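Local coordinates for protein D-alanyl-D-alanine carboxypeptidase DacB2 (Mycobacterium tuberculosis H37Rv, PDB 4RYE) that shows D,D-carboxypeptidase activity in vitro as a serine peptidase of the S11 family and probably trims the terminal D-alanine of peptidoglycan stem pentapeptides, at residues A[20-25]-A[153-158]; A[123-128]-A[136-141]; A[157-162]-A[229-234]; A[214-219]-A[236-241]. All coordinates share one frame; numbering follows the deposited sequence.

Contact 1. Residues A[20-25]-A[153-158]; sequences AQTWIV and STAHDL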
# COMPACT_ATOMS: atom_id res chain seq x y z
N ALA A 20 -10.95 10.14 6.15
CA ALA A 20 -9.50 10.37 6.01
C ALA A 20 -9.14 11.81 6.34
O ALA A 20 -9.74 12.74 5.80
CB ALA A 20 -9.02 10.01 4.60
N GLN A 21 -8.16 12.02 7.22
CA GLN A 21 -7.77 13.39 7.57
C GLN A 21 -6.77 14.01 6.59
O GLN A 21 -6.70 15.23 6.48
CB GLN A 21 -7.30 13.50 9.02
CG GLN A 21 -8.43 13.32 10.04
CD GLN A 21 -9.55 14.31 9.82
OE1 GLN A 21 -9.42 15.49 10.16
NE2 GLN A 21 -10.66 13.85 9.24
N THR A 22 -5.98 13.18 5.90
CA THR A 22 -5.20 13.66 4.76
C THR A 22 -5.43 12.73 3.59
O THR A 22 -5.68 11.55 3.78
CB THR A 22 -3.67 13.71 5.02
OG1 THR A 22 -3.13 12.39 4.91
CG2 THR A 22 -3.36 14.31 6.42
N TRP A 23 -5.34 13.26 2.37
CA TRP A 23 -5.54 12.44 1.18
C TRP A 23 -5.05 13.21 -0.04
O TRP A 23 -4.79 14.42 0.03
CB TRP A 23 -7.01 12.01 1.02
CG TRP A 23 -8.01 13.14 1.12
CD1 TRP A 23 -8.74 13.50 2.23
CD2 TRP A 23 -8.39 14.06 0.09
NE1 TRP A 23 -9.54 14.58 1.94
CE2 TRP A 23 -9.34 14.94 0.63
CE3 TRP A 23 -8.02 14.21 -1.25
CZ2 TRP A 23 -9.92 15.97 -0.11
CZ3 TRP A 23 -8.59 15.24 -1.99
CH2 TRP A 23 -9.53 16.10 -1.42
N ILE A 24 -4.91 12.50 -1.16
CA ILE A 24 -4.47 13.12 -2.41
C ILE A 24 -5.08 12.33 -3.55
O ILE A 24 -5.34 11.15 -3.40
CB ILE A 24 -2.92 13.16 -2.51
CG1 ILE A 24 -2.45 14.04 -3.68
CG2 ILE A 24 -2.32 11.75 -2.62
CD1 ILE A 24 -0.93 14.28 -3.69
N VAL A 25 -5.35 12.99 -4.67
CA VAL A 25 -5.82 12.32 -5.89
C VAL A 25 -4.89 12.77 -7.00
O VAL A 25 -4.73 13.97 -7.24
CB VAL A 25 -7.26 12.73 -6.27
CG1 VAL A 25 -7.71 11.98 -7.53
CG2 VAL A 25 -8.22 12.44 -5.12
N SER A 153 4.92 8.62 6.63
CA SER A 153 4.83 8.92 5.20
C SER A 153 3.81 10.03 5.01
O SER A 153 3.27 10.55 5.99
CB SER A 153 4.46 7.67 4.38
OG SER A 153 4.68 7.92 2.99
N THR A 154 3.55 10.41 3.77
CA THR A 154 2.56 11.44 3.48
C THR A 154 1.69 10.89 2.37
O THR A 154 2.10 9.94 1.68
CB THR A 154 3.20 12.77 3.03
OG1 THR A 154 3.91 12.56 1.80
CG2 THR A 154 4.16 13.30 4.11
N ALA A 155 0.50 11.45 2.20
CA ALA A 155 -0.37 11.04 1.10
C ALA A 155 0.37 11.18 -0.23
O ALA A 155 0.32 10.30 -1.09
CB ALA A 155 -1.66 11.86 1.10
N HIS A 156 1.08 12.30 -0.39
CA HIS A 156 1.91 12.52 -1.56
C HIS A 156 2.96 11.43 -1.75
O HIS A 156 3.05 10.83 -2.83
CB HIS A 156 2.58 13.90 -1.47
CG HIS A 156 3.66 14.11 -2.49
ND1 HIS A 156 4.95 13.64 -2.33
CD2 HIS A 156 3.64 14.74 -3.69
CE1 HIS A 156 5.68 13.98 -3.38
NE2 HIS A 156 4.91 14.65 -4.22
N ASP A 157 3.76 11.15 -0.72
CA ASP A 157 4.76 10.09 -0.86
C ASP A 157 4.15 8.72 -1.13
O ASP A 157 4.73 7.92 -1.87
CB ASP A 157 5.67 10.01 0.37
CG ASP A 157 6.69 11.12 0.43
OD1 ASP A 157 6.55 12.09 -0.35
OD2 ASP A 157 7.63 11.04 1.26
N LEU A 158 3.01 8.42 -0.50
CA LEU A 158 2.38 7.12 -0.73
C LEU A 158 2.02 6.90 -2.21
O LEU A 158 2.25 5.82 -2.74
CB LEU A 158 1.16 6.91 0.18
CG LEU A 158 1.45 6.68 1.67
CD1 LEU A 158 0.14 6.46 2.45
CD2 LEU A 158 2.38 5.49 1.85
O HOH W 1 -0.45 13.40 4.28
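Ile24 and Ala155 meet where the first turn of helix 155-166 lies against strand 22-27. This is helix-on-sheet packing in the serine D,D-peptidase and beta-lactamase fold, away from the active site. The apolar contacts come first. Ala155 CB sits 3.8 Å from Ile24 CG2 and equally near Trp23 C. Ile24 reaches the helix with both branches. CG1 stands anti to the backbone N (chi1 -169°), which carries Ile24 CD1 out alongside His156, 4.2 Å from His156 CB. On the other branch, Ile24 CG2 lies 3.4 Å from Ala155 O. The Trp23 side chain starts from the other face of the strand and packs on helix 246-259.

No direct hydrogen bond spans the two segments. One water does so instead: it accepts from Thr22 OG1 and from Ala155 N, an amide in the first turn of the helix. Thr22 also takes part in a classic beta bulge, with Gln21 and Thr22 both opposite Met235.

Two side-chain bonds shape the helix start. Thr154 is the N-cap, and Thr154 OG1 accepts from Asp157 N at 2.9 Å. His156 uses both ring nitrogens: NE2 pairs with the terminal carboxylate of Leu269. On the other side, His156 ND1 donates to Asp157 OD1 over 3.0 Å, with that oxygen only 1° out of the ring plane.

Contact 2. Residues A[123-128]-A[136-141]; sequences KMNAKA and THATTP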
# COMPACT_ATOMS: atom_id res chain seq x y z
N LYS A 123 17.25 -0.54 3.34
CA LYS A 123 16.94 -0.63 1.90
C LYS A 123 15.62 0.03 1.52
O LYS A 123 15.52 0.66 0.46
CB LYS A 123 16.94 -2.09 1.43
CG LYS A 123 18.32 -2.75 1.47
CD LYS A 123 18.22 -4.23 1.08
CE LYS A 123 19.61 -4.87 1.00
NZ LYS A 123 19.54 -6.32 0.67
N MSE A 124 14.59 -0.11 2.36
CA MSE A 124 13.32 0.57 2.09
C MSE A 124 13.48 2.09 2.11
O MSE A 124 12.98 2.80 1.24
CB MSE A 124 12.26 0.13 3.11
CG MSE A 124 11.74 -1.29 2.89
SE MSE A 124 10.89 -1.96 4.51
CE MSE A 124 9.28 -0.84 4.50
N ASN A 125 14.19 2.60 3.10
CA ASN A 125 14.43 4.03 3.19
C ASN A 125 15.28 4.53 2.03
O ASN A 125 15.03 5.60 1.48
CB ASN A 125 15.05 4.38 4.55
CG ASN A 125 14.02 4.34 5.66
OD1 ASN A 125 12.86 4.71 5.45
ND2 ASN A 125 14.42 3.87 6.84
N ALA A 126 16.27 3.74 1.62
CA ALA A 126 17.06 4.11 0.44
C ALA A 126 16.19 4.16 -0.82
O ALA A 126 16.36 5.05 -1.67
CB ALA A 126 18.23 3.16 0.25
N LYS A 127 15.28 3.21 -0.95
CA LYS A 127 14.38 3.17 -2.10
C LYS A 127 13.46 4.39 -2.14
O LYS A 127 13.28 5.02 -3.20
CB LYS A 127 13.57 1.86 -2.07
CG LYS A 127 12.53 1.71 -3.18
CD LYS A 127 13.11 2.01 -4.55
CE LYS A 127 13.02 0.83 -5.47
NZ LYS A 127 14.29 0.05 -5.45
N ALA A 128 12.88 4.74 -1.00
CA ALA A 128 12.04 5.94 -0.92
C ALA A 128 12.81 7.16 -1.40
O ALA A 128 12.29 7.98 -2.17
CB ALA A 128 11.52 6.15 0.50
N THR A 136 9.24 10.17 3.75
CA THR A 136 8.94 8.81 4.16
C THR A 136 10.08 8.18 4.94
O THR A 136 11.23 8.22 4.52
CB THR A 136 8.59 7.95 2.95
OG1 THR A 136 7.41 8.50 2.34
CG2 THR A 136 8.30 6.52 3.36
N HIS A 137 9.76 7.59 6.07
CA HIS A 137 10.76 6.91 6.88
C HIS A 137 10.14 5.64 7.45
O HIS A 137 9.21 5.70 8.25
CB HIS A 137 11.21 7.82 8.03
CG HIS A 137 12.23 7.19 8.93
ND1 HIS A 137 13.51 6.91 8.51
CD2 HIS A 137 12.15 6.78 10.22
CE1 HIS A 137 14.19 6.35 9.51
NE2 HIS A 137 13.38 6.26 10.55
N ALA A 138 10.66 4.50 7.01
CA ALA A 138 10.21 3.21 7.54
C ALA A 138 10.99 2.91 8.81
O ALA A 138 12.15 3.28 8.93
CB ALA A 138 10.44 2.12 6.53
N THR A 139 10.33 2.23 9.76
CA THR A 139 10.99 1.75 10.96
C THR A 139 10.89 0.24 11.07
O THR A 139 11.66 -0.38 11.81
CB THR A 139 10.39 2.36 12.24
OG1 THR A 139 9.00 2.02 12.31
CG2 THR A 139 10.56 3.88 12.27
N THR A 140 9.93 -0.35 10.36
CA THR A 140 9.80 -1.82 10.28
C THR A 140 9.41 -2.21 8.85
O THR A 140 8.86 -1.41 8.11
CB THR A 140 8.69 -2.37 11.20
OG1 THR A 140 7.42 -1.84 10.80
CG2 THR A 140 8.96 -2.02 12.67
N PRO A 141 9.70 -3.46 8.47
CA PRO A 141 9.27 -3.92 7.14
C PRO A 141 7.75 -4.02 7.01
O PRO A 141 7.23 -3.88 5.90
CB PRO A 141 9.88 -5.33 7.04
CG PRO A 141 11.07 -5.29 7.98
CD PRO A 141 10.64 -4.41 9.11
O HOH W 2 14.27 7.59 3.31
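Asn125 reaches from helix 117-130 to Ala138 in the extended loop that follows the helix. Its CB does not head straight for the loop. CG stands anti to the carbonyl carbon (chi1 -75°), and this swings the amide across to the loop backbone. Asn125 CG itself comes 3.6 Å from Ala138 N. Asn125 OD1 then accepts from Ala138 N at 2.7 Å; the donor lies in the carbonyl plane, on a lone pair. Asn125 ND2 donates to Ala138 O at 3.1 Å. That bond is also nearly straight, with 166° at the hydrogen, but the donor is tilted from the carbonyl plane of Ala138. One side-chain amide thus grips both polar backbone atoms of one residue. The pair of bonds fixes the flip of the amide. The His137 ring lies close by, its plane only 3° from that of the amide, with His137 ND1 3.6 Å from Asn125 ND2.

Met124, the preceding residue and a selenomethionine, makes the apolar half. Its chain bends at the last torsion. Met124 SE approaches Pro141 CA at 3.7 Å, and Met124 CE touches Ala138 CB at 3.8 Å. Ala128 CB packs on Thr136 at the other end. The Thr136 hydroxyl is bonded to Asp157 and Ser153. The contact lies in the helical part of the serine D,D-peptidase fold. Met124 also packs on Leu52 and Val56 of helix 50-60, which begins with Lys50, the probable proton acceptor.

The Asn125 amide pairs with both the N-H and the C=O of Ala138, much as a neighbouring backbone would, and ties this irregular loop to helix 117-130.

Contact 3. Residues A[157-162]-A[229-234]; sequences DLVVIF and RLVIAM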
# COMPACT_ATOMS: atom_id res chain seq x y z
N ASP A 157 3.76 11.15 -0.72
CA ASP A 157 4.76 10.09 -0.86
C ASP A 157 4.15 8.72 -1.13
O ASP A 157 4.73 7.92 -1.87
CB ASP A 157 5.67 10.01 0.37
CG ASP A 157 6.69 11.12 0.43
OD1 ASP A 157 6.55 12.09 -0.35
OD2 ASP A 157 7.63 11.04 1.26
N LEU A 158 3.01 8.42 -0.50
CA LEU A 158 2.38 7.12 -0.73
C LEU A 158 2.02 6.90 -2.21
O LEU A 158 2.25 5.82 -2.74
CB LEU A 158 1.16 6.91 0.18
CG LEU A 158 1.45 6.68 1.67
CD1 LEU A 158 0.14 6.46 2.45
CD2 LEU A 158 2.38 5.49 1.85
N VAL A 159 1.46 7.91 -2.87
CA VAL A 159 1.11 7.74 -4.28
C VAL A 159 2.35 7.72 -5.17
O VAL A 159 2.36 7.08 -6.20
CB VAL A 159 0.05 8.76 -4.80
CG1 VAL A 159 -1.24 8.65 -4.00
CG2 VAL A 159 0.56 10.21 -4.79
N VAL A 160 3.40 8.42 -4.75
CA VAL A 160 4.66 8.37 -5.46
C VAL A 160 5.22 6.96 -5.39
O VAL A 160 5.70 6.39 -6.39
CB VAL A 160 5.66 9.39 -4.87
CG1 VAL A 160 7.08 9.14 -5.40
CG2 VAL A 160 5.20 10.83 -5.21
N ILE A 161 5.14 6.36 -4.21
CA ILE A 161 5.64 5.00 -4.03
C ILE A 161 4.76 4.00 -4.79
O ILE A 161 5.26 3.10 -5.46
CB ILE A 161 5.73 4.64 -2.53
CG1 ILE A 161 6.93 5.35 -1.90
CG2 ILE A 161 5.85 3.13 -2.32
CD1 ILE A 161 6.83 5.56 -0.38
N PHE A 162 3.44 4.17 -4.70
CA PHE A 162 2.53 3.27 -5.39
C PHE A 162 2.65 3.35 -6.91
O PHE A 162 2.46 2.36 -7.62
CB PHE A 162 1.09 3.55 -4.98
CG PHE A 162 0.19 2.36 -5.17
CD1 PHE A 162 0.18 1.33 -4.25
CD2 PHE A 162 -0.65 2.28 -6.28
CE1 PHE A 162 -0.65 0.23 -4.42
CE2 PHE A 162 -1.48 1.18 -6.46
CZ PHE A 162 -1.48 0.15 -5.53
N ARG A 229 -5.91 7.03 -15.67
CA ARG A 229 -5.61 6.19 -14.52
C ARG A 229 -5.26 7.08 -13.33
O ARG A 229 -4.43 7.98 -13.45
CB ARG A 229 -4.49 5.21 -14.88
CG ARG A 229 -4.78 4.44 -16.18
CD ARG A 229 -3.90 3.21 -16.35
NE ARG A 229 -2.50 3.56 -16.58
CZ ARG A 229 -1.53 2.66 -16.76
NH1 ARG A 229 -1.82 1.37 -16.74
NH2 ARG A 229 -0.28 3.05 -16.97
N LEU A 230 -5.90 6.82 -12.20
CA LEU A 230 -5.73 7.66 -11.03
C LEU A 230 -5.13 6.87 -9.89
O LEU A 230 -5.30 5.66 -9.80
CB LEU A 230 -7.07 8.25 -10.57
CG LEU A 230 -7.82 9.19 -11.53
CD1 LEU A 230 -9.13 9.67 -10.92
CD2 LEU A 230 -6.95 10.39 -11.94
N VAL A 231 -4.45 7.58 -9.00
CA VAL A 231 -3.91 6.97 -7.81
C VAL A 231 -4.28 7.86 -6.63
O VAL A 231 -4.22 9.09 -6.72
CB VAL A 231 -2.39 6.74 -7.94
CG1 VAL A 231 -1.66 8.05 -8.23
CG2 VAL A 231 -1.82 6.07 -6.69
N ILE A 232 -4.72 7.24 -5.54
CA ILE A 232 -5.10 8.03 -4.37
C ILE A 232 -4.43 7.46 -3.15
O ILE A 232 -4.01 6.30 -3.14
CB ILE A 232 -6.62 8.04 -4.13
CG1 ILE A 232 -7.10 6.63 -3.75
CG2 ILE A 232 -7.37 8.58 -5.34
CD1 ILE A 232 -8.58 6.57 -3.32
N ALA A 233 -4.32 8.29 -2.12
CA ALA A 233 -3.90 7.82 -0.80
C ALA A 233 -4.72 8.55 0.24
O ALA A 233 -5.14 9.69 0.03
CB ALA A 233 -2.41 8.04 -0.59
N MSE A 234 -4.96 7.88 1.36
CA MSE A 234 -5.77 8.43 2.43
C MSE A 234 -5.10 8.02 3.73
O MSE A 234 -4.71 6.87 3.88
CB MSE A 234 -7.18 7.85 2.36
CG MSE A 234 -7.95 8.30 1.13
SE MSE A 234 -9.39 7.06 0.65
CE MSE A 234 -10.27 6.91 2.38
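The Phe162 ring meets Val231 obliquely, with Phe162 CD2 4.0 Å from Val231 CG2. The side chains run antiparallel alongside one another. CG of Phe162 lies anti to its own N (chi1 -156°), which sends the ring toward the sheet. There it also packs on Val220 and Ala222 of strand 218-225, so it bridges two neighbouring strands.

Val159 is the middle of the contact. Val159 CG1 wedges against the strand backbone, 3.5 Å from Ile232 C and 3.6 Å from Ala233 N. This Val159 methyl, CG1, touches Val231 CG2 and Ala233 CB, at 3.8 and 3.7 Å. It fits between two side chains of the same face of the strand. Helix 155-166 here packs on one face of the central antiparallel sheet of the penicillin-binding protein fold. The short segments run 138° apart in direction, with their axes 7.5 Å from each other. Ile232 and Met234 start toward the other face, where helix 246-259 packs.

Leu158 adds to the contact with its CB, which lies 3.8 Å from Ala233 CB. Ala233, with only a methyl, probably lets the helix turn come close. Leu158 also touches Thr48, which follows the inferred acyl-ester serine, Ser47.

Contact 4. Residues A[214-219]-A[236-241]; sequences AARKTF and YGLVKE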
# COMPACT_ATOMS: atom_id res chain seq x y z
N ALA A 214 -1.62 4.03 16.20
CA ALA A 214 -0.94 5.30 15.92
C ALA A 214 -1.24 5.86 14.52
O ALA A 214 -1.33 7.07 14.35
CB ALA A 214 0.57 5.16 16.12
N ALA A 215 -1.39 4.97 13.54
CA ALA A 215 -1.65 5.40 12.16
C ALA A 215 -3.12 5.69 11.90
O ALA A 215 -3.46 6.41 10.95
CB ALA A 215 -1.17 4.33 11.18
N ARG A 216 -3.99 5.10 12.72
CA ARG A 216 -5.40 4.96 12.37
C ARG A 216 -5.51 4.27 11.00
O ARG A 216 -4.67 3.43 10.68
CB ARG A 216 -6.12 6.32 12.43
CG ARG A 216 -6.07 6.92 13.84
CD ARG A 216 -6.67 8.31 13.94
NE ARG A 216 -6.56 8.78 15.32
CZ ARG A 216 -7.12 9.89 15.79
NH1 ARG A 216 -7.85 10.66 14.99
NH2 ARG A 216 -6.95 10.22 17.06
N LYS A 217 -6.51 4.60 10.20
CA LYS A 217 -6.68 3.88 8.92
C LYS A 217 -5.89 4.52 7.81
O LYS A 217 -5.91 5.74 7.65
CB LYS A 217 -8.15 3.79 8.51
CG LYS A 217 -9.07 3.19 9.57
CD LYS A 217 -10.43 2.83 8.97
CE LYS A 217 -10.23 1.79 7.88
NZ LYS A 217 -11.49 1.16 7.45
N THR A 218 -5.19 3.70 7.02
CA THR A 218 -4.50 4.21 5.84
C THR A 218 -4.88 3.41 4.60
O THR A 218 -5.32 2.26 4.69
CB THR A 218 -2.96 4.19 6.02
OG1 THR A 218 -2.53 2.85 6.26
CG2 THR A 218 -2.53 5.08 7.19
N PHE A 219 -4.68 4.01 3.43
CA PHE A 219 -4.96 3.32 2.19
C PHE A 219 -4.25 4.03 1.06
O PHE A 219 -4.14 5.26 1.05
CB PHE A 219 -6.47 3.28 1.90
CG PHE A 219 -6.81 2.67 0.56
CD1 PHE A 219 -6.84 1.30 0.39
CD2 PHE A 219 -7.10 3.48 -0.53
CE1 PHE A 219 -7.15 0.73 -0.84
CE2 PHE A 219 -7.40 2.93 -1.77
CZ PHE A 219 -7.43 1.55 -1.92
N TYR A 236 -4.65 8.53 8.27
CA TYR A 236 -5.05 9.03 9.58
C TYR A 236 -6.55 9.23 9.74
O TYR A 236 -7.01 10.28 10.17
CB TYR A 236 -4.31 10.34 9.87
CG TYR A 236 -4.17 10.61 11.34
CD1 TYR A 236 -3.46 9.74 12.15
CD2 TYR A 236 -4.75 11.73 11.92
CE1 TYR A 236 -3.32 9.98 13.51
CE2 TYR A 236 -4.62 11.98 13.27
CZ TYR A 236 -3.91 11.10 14.06
OH TYR A 236 -3.77 11.34 15.41
N GLY A 237 -7.32 8.20 9.40
CA GLY A 237 -8.77 8.32 9.43
C GLY A 237 -9.45 7.30 10.31
O GLY A 237 -8.93 6.20 10.53
N LEU A 238 -10.62 7.67 10.83
CA LEU A 238 -11.45 6.74 11.58
C LEU A 238 -12.89 6.84 11.08
O LEU A 238 -13.43 7.94 10.93
CB LEU A 238 -11.38 7.05 13.07
CG LEU A 238 -10.03 6.78 13.75
CD1 LEU A 238 -10.06 7.21 15.20
CD2 LEU A 238 -9.65 5.31 13.63
N VAL A 239 -13.51 5.69 10.83
CA VAL A 239 -14.89 5.65 10.37
C VAL A 239 -15.87 5.82 11.52
O VAL A 239 -15.79 5.13 12.54
CB VAL A 239 -15.20 4.33 9.63
CG1 VAL A 239 -16.65 4.31 9.17
CG2 VAL A 239 -14.26 4.16 8.46
N LYS A 240 -16.80 6.76 11.37
CA LYS A 240 -17.83 6.98 12.38
C LYS A 240 -19.09 6.19 12.01
O LYS A 240 -19.35 5.94 10.83
CB LYS A 240 -18.15 8.48 12.48
CG LYS A 240 -16.90 9.32 12.73
CD LYS A 240 -17.14 10.80 12.46
CE LYS A 240 -15.82 11.57 12.41
NZ LYS A 240 -14.99 11.26 11.19
N GLU A 241 -19.85 5.78 13.03
CA GLU A 241 -21.11 5.07 12.81
C GLU A 241 -22.00 5.87 11.86
O GLU A 241 -22.20 7.07 12.05
CB GLU A 241 -21.83 4.83 14.14
O HOH W 3 -8.53 10.70 12.63
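Gly237 O accepts from Lys217 N at 2.9 Å, in the carbonyl plane and on a lone pair. The Lys217 side chain crowds the same oxygen, with Lys217 CB and CG each 3.2 Å from Gly237 O. The return bond, Gly237 N to Lys217 O, is weak at 3.3 Å. Together they make an antiparallel hydrogen-bonded pair.

The Arg216 side chain is sandwiched between Tyr236 and Leu238. Its guanidinium lies flat on the Tyr236 ring, with planes 4° apart and centres 4.5 Å apart. Tyr236 OH sits over the guanidinium centre, and Leu238 CD1 lies over the opposite face, offset toward the rim. The chain is extended from CG to NE, so Arg216 CD also rides over the Tyr236 ring in a CH-pi contact, 3.9 Å from the centroid. A water bonds Tyr236 O; its very short approach to Arg216 NH1 is doubtful.

Two residues, Tyr236 and Gly237, stand opposite the single Lys217 in a G1 beta bulge. It lies at the open end of the hairpin of strands 218-225 and 228-237, where the chain turns a corner at Lys217 and again at Tyr236. Beside the bulge, Tyr236 CA lies 3.4 Å from Ala215 O in a CA-H...O contact. The Tyr236 ring is also stacked with His43, and Ala214 O meets its edge in plane. Thr218 bonds Pro45 O through its hydroxyl, and its side chain lies about 6 Å from that of Ser47, the inferred acyl-ester serine.

How the contacts relate
Contacts 1, 2 and 3 are buried, contact 2 with an exposed histidine at its edge. Contacts 1 and 3 both use helix 155-166, which lies on the central sheet: contact 1 reaches strand 22-27 and contact 3 its neighbour 228-237. Ile24 CG2 and Val159 CG1 touch, and the strands are joined by a backbone hydrogen bond from Ile24 N to Ala233 O. Contact 3 is wholly apolar, while contact 1 adds a bridging water. Contact 2 lies in the helical part and combines amide hydrogen bonds with apolar packing. It meets contacts 1 and 3 through Thr136 OG1 and Asp157 OD2. Contact 4 is only partly buried. It continues strand 228-237 past contact 3 and relies on backbone pairing and a stacked arginine.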